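Local coordinates for protein aminopeptidase (Aneurinibacillus sp. AM-1, PDB 5IB9) that probably acts as a zinc-dependent aminopeptidase of family M28, removing residues from the amino ends of peptides, and carries a protease-associated domain, at residues E63-P68 with A196-L201; E81-T86 with D149-G154; P89-T94 with F163-G168; I117-R122 with I143-T148. One frame throughout, in Å; residues are numbered along the deposited sequence.

Contact 1: E63-P68 with A196-L201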
# COMPACT_ATOMS: atom_id res chain seq x y z
N GLU A 63 3.76 8.42 5.49
CA GLU A 63 4.83 9.02 6.27
C GLU A 63 4.93 10.50 5.92
O GLU A 63 5.18 10.82 4.76
CB GLU A 63 6.15 8.26 5.99
CG GLU A 63 6.19 6.81 6.51
CD GLU A 63 5.86 6.68 8.00
OE1 GLU A 63 4.88 5.96 8.37
OE2 GLU A 63 6.60 7.31 8.82
N GLY A 64 4.70 11.37 6.88
CA GLY A 64 4.78 12.80 6.69
C GLY A 64 6.20 13.25 7.06
O GLY A 64 6.99 12.47 7.62
N TYR A 65 6.52 14.47 6.71
CA TYR A 65 7.87 15.00 6.99
C TYR A 65 7.71 16.32 7.71
O TYR A 65 6.97 17.19 7.24
CB TYR A 65 8.58 15.23 5.66
CG TYR A 65 10.05 15.65 5.75
CD1 TYR A 65 11.00 14.79 6.28
CD2 TYR A 65 10.47 16.88 5.25
CE1 TYR A 65 12.37 15.16 6.32
CE2 TYR A 65 11.85 17.25 5.29
CZ TYR A 65 12.76 16.40 5.83
OH TYR A 65 14.10 16.78 5.88
N THR A 66 8.42 16.49 8.82
CA THR A 66 8.60 17.82 9.36
C THR A 66 9.97 18.32 8.87
O THR A 66 10.99 17.72 9.21
CB THR A 66 8.57 17.84 10.88
OG1 THR A 66 7.29 17.34 11.31
CG2 THR A 66 8.72 19.27 11.41
N ALA A 67 9.91 19.41 8.09
CA ALA A 67 11.07 20.18 7.58
C ALA A 67 12.03 20.63 8.65
O ALA A 67 11.62 21.03 9.73
CB ALA A 67 10.58 21.38 6.71
N PRO A 68 13.36 20.54 8.36
CA PRO A 68 14.41 20.81 9.36
C PRO A 68 14.40 22.29 9.79
O PRO A 68 14.06 23.18 8.99
CB PRO A 68 15.73 20.43 8.64
CG PRO A 68 15.41 20.43 7.20
CD PRO A 68 13.93 20.08 7.07
N ALA A 196 14.79 17.78 11.21
CA ALA A 196 13.87 17.01 10.34
C ALA A 196 13.40 15.73 11.03
O ALA A 196 14.15 15.07 11.73
CB ALA A 196 14.56 16.66 9.01
N GLU A 197 12.13 15.38 10.81
CA GLU A 197 11.59 14.12 11.34
C GLU A 197 10.54 13.59 10.34
O GLU A 197 9.94 14.35 9.60
CB GLU A 197 10.99 14.31 12.76
CG GLU A 197 10.17 15.61 12.88
CD GLU A 197 10.25 16.32 14.26
OE1 GLU A 197 9.19 16.63 14.85
OE2 GLU A 197 11.38 16.60 14.75
N VAL A 198 10.42 12.27 10.30
CA VAL A 198 9.37 11.58 9.55
C VAL A 198 8.39 11.11 10.64
O VAL A 198 8.80 10.68 11.70
CB VAL A 198 9.99 10.41 8.73
CG1 VAL A 198 8.93 9.41 8.28
CG2 VAL A 198 10.74 10.95 7.49
N LYS A 199 7.09 11.25 10.41
CA LYS A 199 6.08 10.87 11.44
C LYS A 199 4.95 10.28 10.63
O LYS A 199 4.70 10.70 9.48
CB LYS A 199 5.53 12.12 12.11
CG LYS A 199 5.21 13.17 11.02
CD LYS A 199 5.19 14.60 11.53
CE LYS A 199 4.33 15.47 10.59
NZ LYS A 199 5.02 15.93 9.33
N THR A 200 4.25 9.32 11.22
CA THR A 200 3.12 8.67 10.48
C THR A 200 1.91 9.54 10.63
O THR A 200 1.54 9.94 11.75
CB THR A 200 2.83 7.23 11.06
OG1 THR A 200 3.95 6.40 10.81
CG2 THR A 200 1.55 6.54 10.43
N LEU A 201 1.25 9.83 9.49
CA LEU A 201 0.04 10.66 9.51
C LEU A 201 -1.09 9.84 8.87
O LEU A 201 -0.89 8.76 8.28
CB LEU A 201 0.25 11.90 8.64
CG LEU A 201 1.37 12.87 9.04
CD1 LEU A 201 1.44 13.97 7.94
CD2 LEU A 201 1.04 13.44 10.39
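Gly64 and Lys199 form a hydrogen-bonded antiparallel pair, and so do Thr66 and Glu197. The bond from Gly64 N to Lys199 O is 2.7 Å. The return bond from Lys199 N to Gly64 O is 3.0 Å. Between these pairs, the CA-H of Val198 also points at Gly64 O.

On the face of Glu63, Tyr65 and Val198, the Glu63 chain bends at chi2 (-54°). This turns its carboxylate to Thr200, whose OG1 donates to Glu63 OE1 at 2.6 Å, on the syn side. Glu63 OE2 lies against Val198 CG1. The other branch, CG2, meets the edge of the Tyr65 ring 4.0 Å from CD1. The far end of that ring packs on Ala196, with CZ 3.7 Å from CB.

These strands, 55-66 and 187-210, form a long antiparallel ribbon, probably part of the link between the protease-associated and peptidase parts. On the other face, Lys199 runs past Gly64 O toward Thr66, with CD 3.5 Å from Thr66 OG1. Thr66 CB rests on Glu197 CG. Leu201 CD1 comes down on Gly64 CA, where the lack of a side chain gives it room.

In the next shell, Ser88 O accepts a bond from Tyr65 OH. The Tyr87 hydroxyl bonds to Glu63 O, and the Tyr87 ring meets that of Tyr65.

Contact 2: E81-T86 with D149-G154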
# COMPACT_ATOMS: atom_id res chain seq x y z
N GLU A 81 23.30 29.42 0.31
CA GLU A 81 21.83 29.28 0.35
C GLU A 81 21.38 27.87 0.06
O GLU A 81 21.42 27.44 -1.11
CB GLU A 81 21.17 30.15 -0.72
CG GLU A 81 20.39 31.34 -0.23
CD GLU A 81 19.72 32.08 -1.38
OE1 GLU A 81 19.77 33.33 -1.39
OE2 GLU A 81 19.17 31.41 -2.30
N GLY A 82 20.91 27.17 1.09
CA GLY A 82 20.50 25.77 0.94
C GLY A 82 19.05 25.43 1.27
O GLY A 82 18.54 25.83 2.32
N GLU A 83 18.41 24.67 0.38
CA GLU A 83 17.05 24.12 0.58
C GLU A 83 17.09 22.59 0.76
O GLU A 83 17.35 21.86 -0.22
CB GLU A 83 16.15 24.44 -0.65
CG GLU A 83 15.90 25.96 -0.93
CD GLU A 83 14.96 26.62 0.09
OE1 GLU A 83 13.72 26.47 -0.07
OE2 GLU A 83 15.44 27.30 1.04
N ALA A 84 16.81 22.10 1.99
CA ALA A 84 16.62 20.64 2.23
C ALA A 84 15.53 20.04 1.35
O ALA A 84 14.41 20.59 1.23
CB ALA A 84 16.32 20.35 3.69
N PHE A 85 15.82 18.89 0.76
CA PHE A 85 14.82 18.21 -0.01
C PHE A 85 13.82 17.61 1.02
O PHE A 85 14.22 17.29 2.15
CB PHE A 85 15.43 17.09 -0.86
CG PHE A 85 16.05 17.56 -2.16
CD1 PHE A 85 17.40 17.94 -2.21
CD2 PHE A 85 15.30 17.62 -3.35
CE1 PHE A 85 17.97 18.38 -3.41
CE2 PHE A 85 15.87 18.08 -4.56
CZ PHE A 85 17.23 18.45 -4.58
N THR A 86 12.55 17.48 0.62
CA THR A 86 11.57 16.87 1.53
C THR A 86 11.94 15.41 1.71
O THR A 86 12.26 14.75 0.73
CB THR A 86 10.14 16.97 0.94
OG1 THR A 86 9.80 18.34 0.81
CG2 THR A 86 9.14 16.30 1.89
N ASP A 149 16.58 28.17 -13.80
CA ASP A 149 16.55 29.41 -13.00
C ASP A 149 16.03 29.14 -11.58
O ASP A 149 15.38 28.11 -11.35
CB ASP A 149 15.65 30.51 -13.68
CG ASP A 149 15.86 30.65 -15.23
OD1 ASP A 149 15.39 31.68 -15.81
OD2 ASP A 149 16.47 29.76 -15.88
N GLY A 150 16.31 30.07 -10.66
CA GLY A 150 15.75 30.06 -9.29
C GLY A 150 16.07 28.86 -8.38
O GLY A 150 16.79 27.91 -8.79
N LYS A 151 15.54 28.93 -7.15
CA LYS A 151 15.76 27.92 -6.10
C LYS A 151 15.39 26.48 -6.48
O LYS A 151 14.50 26.25 -7.31
CB LYS A 151 15.05 28.32 -4.80
CG LYS A 151 15.60 29.56 -4.10
CD LYS A 151 15.20 29.61 -2.63
CE LYS A 151 15.86 30.79 -1.90
NZ LYS A 151 15.66 30.80 -0.41
N LEU A 152 16.10 25.53 -5.87
CA LEU A 152 15.83 24.09 -6.03
C LEU A 152 15.18 23.53 -4.76
O LEU A 152 15.81 23.29 -3.73
CB LEU A 152 17.06 23.27 -6.45
CG LEU A 152 16.83 21.78 -6.67
CD1 LEU A 152 15.78 21.54 -7.73
CD2 LEU A 152 18.13 21.07 -7.06
N ASN A 153 13.87 23.38 -4.86
CA ASN A 153 13.07 22.77 -3.82
C ASN A 153 12.59 21.53 -4.50
O ASN A 153 12.43 21.50 -5.73
CB ASN A 153 11.89 23.67 -3.47
CG ASN A 153 12.33 25.00 -2.92
OD1 ASN A 153 12.76 25.09 -1.78
ND2 ASN A 153 12.22 26.03 -3.74
N GLY A 154 12.37 20.48 -3.72
CA GLY A 154 11.91 19.26 -4.32
C GLY A 154 11.80 18.23 -3.24
O GLY A 154 11.91 18.55 -2.06
O HOH W 1 13.98 29.39 1.75
O HOH W 2 12.63 21.38 -0.80
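Glu83, Gly154 and Phe85 bury the most surface here. Glu83 CB rests 3.3 Å from Leu152 O. A bend at chi2 (-72°) turns the carboxylate to Lys151, which reaches across it at about a right angle. The direct salt bridge from Glu83 OE2 to Lys151 NZ is long, at 3.8 Å. A water fills in: it donates to Glu83 OE2 and accepts from Lys151 NZ. Glu81 adds a second negative charge near the same ammonium, and its OE2 touches Lys151 CE.

Gly154 is held through its backbone. Its O accepts from Thr86 N at 3.0 Å, with a nearly straight N-H angle of 173°. Its N donates to a second water, which donates in turn to Ala84 O.

Phe85 lies against Gly154 and Leu152, with CD2 3.6 Å from Gly154 C and CZ 3.7 Å from Leu152 CD2. The loop lies near the bound inhibitor, about 8 Å from Gly154 to the ligand. Leu152 O is buried without a polar partner. The loop is held by one direct backbone bond, a long salt bridge, two water bridges and apolar packing, while the acidic pair probably favours the charged form of Lys151.

Contact 3: P89-T94 with F163-G168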
# COMPACT_ATOMS: atom_id res chain seq x y z
N PRO A 89 17.22 13.18 5.40
CA PRO A 89 17.75 12.83 6.69
C PRO A 89 18.48 14.06 7.32
O PRO A 89 18.77 15.03 6.60
CB PRO A 89 18.69 11.69 6.35
CG PRO A 89 18.24 11.17 5.00
CD PRO A 89 17.77 12.35 4.32
N ASN A 90 18.66 14.05 8.64
CA ASN A 90 19.59 15.02 9.26
C ASN A 90 21.05 14.63 9.00
O ASN A 90 21.37 13.48 8.72
CB ASN A 90 19.35 15.13 10.77
CG ASN A 90 17.92 15.45 11.12
OD1 ASN A 90 17.20 14.61 11.73
ND2 ASN A 90 17.48 16.66 10.76
N SER A 91 21.94 15.61 9.12
CA SER A 91 23.40 15.37 9.08
C SER A 91 24.15 16.56 9.70
O SER A 91 23.61 17.65 9.94
CB SER A 91 23.89 15.21 7.63
OG SER A 91 23.73 16.43 6.97
N ASP A 92 25.43 16.32 9.91
CA ASP A 92 26.35 17.34 10.35
C ASP A 92 27.71 16.86 9.86
O ASP A 92 28.48 16.19 10.58
CB ASP A 92 26.33 17.47 11.88
CG ASP A 92 27.19 18.61 12.37
OD1 ASP A 92 27.27 18.79 13.61
OD2 ASP A 92 27.79 19.31 11.50
N VAL A 93 28.00 17.16 8.60
CA VAL A 93 29.18 16.59 7.97
C VAL A 93 30.00 17.69 7.30
O VAL A 93 29.48 18.58 6.63
CB VAL A 93 28.79 15.44 7.00
CG1 VAL A 93 27.75 15.90 6.02
CG2 VAL A 93 30.02 14.90 6.28
N THR A 94 31.31 17.65 7.58
CA THR A 94 32.29 18.52 6.95
C THR A 94 33.23 17.58 6.26
O THR A 94 33.80 16.69 6.92
CB THR A 94 33.06 19.36 8.01
OG1 THR A 94 32.19 20.41 8.45
CG2 THR A 94 34.38 20.01 7.44
N PHE A 163 18.60 6.97 2.21
CA PHE A 163 19.06 8.35 1.96
C PHE A 163 20.14 8.88 2.93
O PHE A 163 20.41 8.36 4.03
CB PHE A 163 17.90 9.33 1.99
CG PHE A 163 16.80 9.09 0.96
CD1 PHE A 163 17.06 8.59 -0.32
CD2 PHE A 163 15.50 9.47 1.29
CE1 PHE A 163 16.01 8.46 -1.24
CE2 PHE A 163 14.46 9.34 0.37
CZ PHE A 163 14.73 8.82 -0.89
N VAL A 164 20.80 9.95 2.48
CA VAL A 164 21.61 10.75 3.42
C VAL A 164 21.15 12.13 3.16
O VAL A 164 20.43 12.35 2.21
CB VAL A 164 23.16 10.65 3.20
CG1 VAL A 164 23.64 9.24 3.50
CG2 VAL A 164 23.54 11.10 1.79
N ALA A 165 21.56 13.10 4.00
CA ALA A 165 21.04 14.44 3.86
C ALA A 165 21.23 14.96 2.43
O ALA A 165 22.28 14.71 1.80
CB ALA A 165 21.71 15.39 4.91
N ALA A 166 20.25 15.69 1.91
CA ALA A 166 20.26 16.16 0.56
C ALA A 166 19.75 17.58 0.56
O ALA A 166 18.69 17.85 1.15
CB ALA A 166 19.35 15.27 -0.30
N VAL A 167 20.52 18.50 -0.05
CA VAL A 167 20.14 19.91 -0.10
C VAL A 167 20.31 20.40 -1.50
O VAL A 167 21.21 19.97 -2.23
CB VAL A 167 20.96 20.78 0.87
CG1 VAL A 167 20.88 20.26 2.26
CG2 VAL A 167 22.45 20.81 0.44
N GLY A 168 19.42 21.30 -1.92
CA GLY A 168 19.39 21.78 -3.30
C GLY A 168 19.93 23.20 -3.30
O GLY A 168 19.78 23.93 -2.30
O HOH W 3 22.51 11.33 6.61
O HOH W 4 22.13 12.49 6.51
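Pro89 lies against the backbone of Phe163, Val164 and Ala165, and it buries the most surface here. Its CB points toward that segment and lies 4.0 Å from Ala165 N. The next ring atom, CG, goes deeper: it is 3.5 Å from Phe163 CB and almost as close to Val164 C. The ring closes with CD, which sits 3.4 Å from Val164 O. The proline thus covers one peptide with its flank and touches Phe163 at the root of the side chain. The two side chains cross at about a right angle. The phenyl ring leads away from the proline, toward Val131 and Arg132 of helix 127-136.

No direct hydrogen bond joins the two segments. A water modelled at two mutually exclusive positions probably bridges Ala165 N and Asn90 O.

Strands 91-99 and 165-169 of the protease-associated domain come close here and then diverge. They are not neighbours. Strand 165-169 runs beside 141-145, and strand 91-99 pairs with 117-121 and 187-210.

The methyl of Ala165 meets Pro89 O and Ser91. It is 3.4 Å from Pro89 O and 3.1 Å from Ser91 OG. Ser91 CB is also tight on this methyl, at 3.5 Å. Ser91 OG stands between its own N and carbonyl carbon (chi1 67°), which sets it over Ala165; its hydrogen bond goes to Val191 O. Lys136 of the second subunit packs on Val164 and makes a weak hydrogen bond to Phe163 O.

Contact 4: I117-R122 with I143-T148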
# COMPACT_ATOMS: atom_id res chain seq x y z
N ILE A 117 31.08 14.39 0.34
CA ILE A 117 29.78 15.00 0.04
C ILE A 117 29.71 15.00 -1.46
O ILE A 117 30.68 15.41 -2.11
CB ILE A 117 29.70 16.45 0.57
CG1 ILE A 117 29.74 16.43 2.10
CG2 ILE A 117 28.43 17.13 0.12
CD1 ILE A 117 30.05 17.81 2.67
N ALA A 118 28.62 14.47 -2.06
CA ALA A 118 28.51 14.46 -3.51
C ALA A 118 27.88 15.73 -4.04
O ALA A 118 26.93 16.19 -3.47
CB ALA A 118 27.72 13.27 -3.96
N LEU A 119 28.44 16.30 -5.11
CA LEU A 119 27.82 17.40 -5.83
C LEU A 119 27.24 16.81 -7.09
O LEU A 119 27.95 16.16 -7.86
CB LEU A 119 28.89 18.42 -6.24
CG LEU A 119 28.31 19.71 -6.88
CD1 LEU A 119 27.54 20.66 -5.93
CD2 LEU A 119 29.49 20.48 -7.53
N ILE A 120 25.94 17.06 -7.31
CA ILE A 120 25.25 16.34 -8.34
C ILE A 120 24.36 17.35 -9.01
O ILE A 120 23.73 18.21 -8.33
CB ILE A 120 24.29 15.26 -7.76
CG1 ILE A 120 25.03 14.26 -6.86
CG2 ILE A 120 23.62 14.53 -8.91
CD1 ILE A 120 24.14 13.09 -6.29
N GLN A 121 24.34 17.24 -10.34
CA GLN A 121 23.63 18.15 -11.20
C GLN A 121 22.23 17.56 -11.40
O GLN A 121 22.08 16.36 -11.65
CB GLN A 121 24.32 18.24 -12.56
CG GLN A 121 23.43 18.79 -13.67
CD GLN A 121 24.22 19.42 -14.81
OE1 GLN A 121 24.27 20.67 -14.93
NE2 GLN A 121 24.83 18.58 -15.65
N ARG A 122 21.23 18.43 -11.27
CA ARG A 122 19.82 18.05 -11.56
C ARG A 122 19.70 17.56 -12.99
O ARG A 122 20.29 18.16 -13.91
CB ARG A 122 18.90 19.27 -11.36
CG ARG A 122 17.39 19.01 -11.68
CD ARG A 122 16.56 20.15 -11.15
NE ARG A 122 15.16 20.09 -11.60
CZ ARG A 122 14.27 21.04 -11.36
NH1 ARG A 122 13.03 20.90 -11.83
NH2 ARG A 122 14.59 22.12 -10.64
N ILE A 143 24.72 17.37 -2.30
CA ILE A 143 24.28 18.70 -2.73
C ILE A 143 23.86 18.61 -4.18
O ILE A 143 24.63 18.18 -5.08
CB ILE A 143 25.37 19.76 -2.57
CG1 ILE A 143 25.74 19.97 -1.11
CG2 ILE A 143 24.96 21.10 -3.26
CD1 ILE A 143 27.15 20.63 -0.94
N ILE A 144 22.58 18.91 -4.46
CA ILE A 144 22.10 18.83 -5.80
C ILE A 144 21.95 20.27 -6.32
O ILE A 144 21.47 21.18 -5.60
CB ILE A 144 20.74 18.04 -5.89
CG1 ILE A 144 20.92 16.61 -5.37
CG2 ILE A 144 20.34 18.01 -7.35
CD1 ILE A 144 19.66 15.84 -5.27
N TYR A 145 22.44 20.52 -7.53
CA TYR A 145 22.32 21.88 -8.05
C TYR A 145 21.40 21.98 -9.28
O TYR A 145 21.28 21.03 -10.11
CB TYR A 145 23.69 22.53 -8.33
CG TYR A 145 24.55 21.90 -9.40
CD1 TYR A 145 24.62 22.45 -10.67
CD2 TYR A 145 25.42 20.82 -9.10
CE1 TYR A 145 25.47 21.92 -11.65
CE2 TYR A 145 26.27 20.25 -10.08
CZ TYR A 145 26.31 20.84 -11.36
OH TYR A 145 27.12 20.33 -12.37
N ASN A 146 20.75 23.13 -9.36
CA ASN A 146 19.64 23.33 -10.32
C ASN A 146 20.05 23.28 -11.79
O ASN A 146 21.23 23.52 -12.17
CB ASN A 146 18.83 24.60 -9.99
CG ASN A 146 17.34 24.44 -10.30
OD1 ASN A 146 16.91 23.48 -10.97
ND2 ASN A 146 16.56 25.41 -9.85
N ASN A 147 19.03 22.95 -12.59
CA ASN A 147 19.06 22.70 -14.02
C ASN A 147 18.66 23.94 -14.77
O ASN A 147 18.69 23.95 -16.00
CB ASN A 147 17.97 21.69 -14.35
CG ASN A 147 18.47 20.56 -15.19
OD1 ASN A 147 17.81 19.54 -15.32
ND2 ASN A 147 19.69 20.71 -15.72
N THR A 148 18.27 24.97 -14.03
CA THR A 148 17.41 26.01 -14.54
C THR A 148 17.39 27.14 -13.51
O THR A 148 18.08 27.06 -12.47
CB THR A 148 15.96 25.42 -14.81
OG1 THR A 148 15.41 25.96 -16.03
CG2 THR A 148 14.99 25.65 -13.61
O HOH W 5 23.37 23.04 -14.08
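Tyr145 holds its ring between its own backbone N and carbonyl carbon (chi1 64°), and this swings the ring across strand 117-121 onto Gln121. There the CA-H of Gln121 points into the ring face, with CA 3.8 Å from the centroid. Gln121 CB lies 3.5 Å from Tyr145 CZ. Leu119 CG, anti to the backbone N, packs on Tyr145 CD2, and Leu119 CD1 lies 3.7 Å from Ile143 CG2.

Arg122 is extended along Asn146, and their flat groups are nearly parallel, 8° apart. Arg122 NH2 gives Asn146 OD1 a weak bond of 2.7 Å, bent to 126° at the hydrogen. Asn147 N donates to the same oxygen, so two donors grip it. The amide nitrogen of Asn146 is tied to Gly150 O, which fixes the rotation of the group. A water lies within bonding distance of Gln121 OE1 and Asn146 O.

Backbone bonds alternate between the strands, from Ile143 N with Ala118 O through to Arg122 N with Tyr145 O (2.8 Å). Helices 127-136 and 171-182 cover the two faces, the first over Ile120 and Ile144, the second over Leu119 and Tyr145. Strand 117-121, helix 127-136 and strand 141-145 make a beta-alpha-beta unit of the protease-associated domain.

In the fold
Contact 4 is the buried core of the group, a parallel strand pair with aliphatic and aromatic side chains and a polar end at Arg122 and Asn146. Contact 1 is at the surface; it pairs strands antiparallel and adds charged and hydroxyl groups. Contacts 2 and 3 are partly buried and join loops and strand ends, with waters bridging where direct bonds are few. Strand 165-169 connects three of them: Val167 O probably bonds to Ile144 N of contact 4, and Glu83 O to Gly168 N. Leu152 of contact 2 packs on Arg122 and Ile144. Contact 1 touches contact 2 through Pro68 and Ala84, and contact 3 through Ala196 and Asn90. It does not touch contact 4.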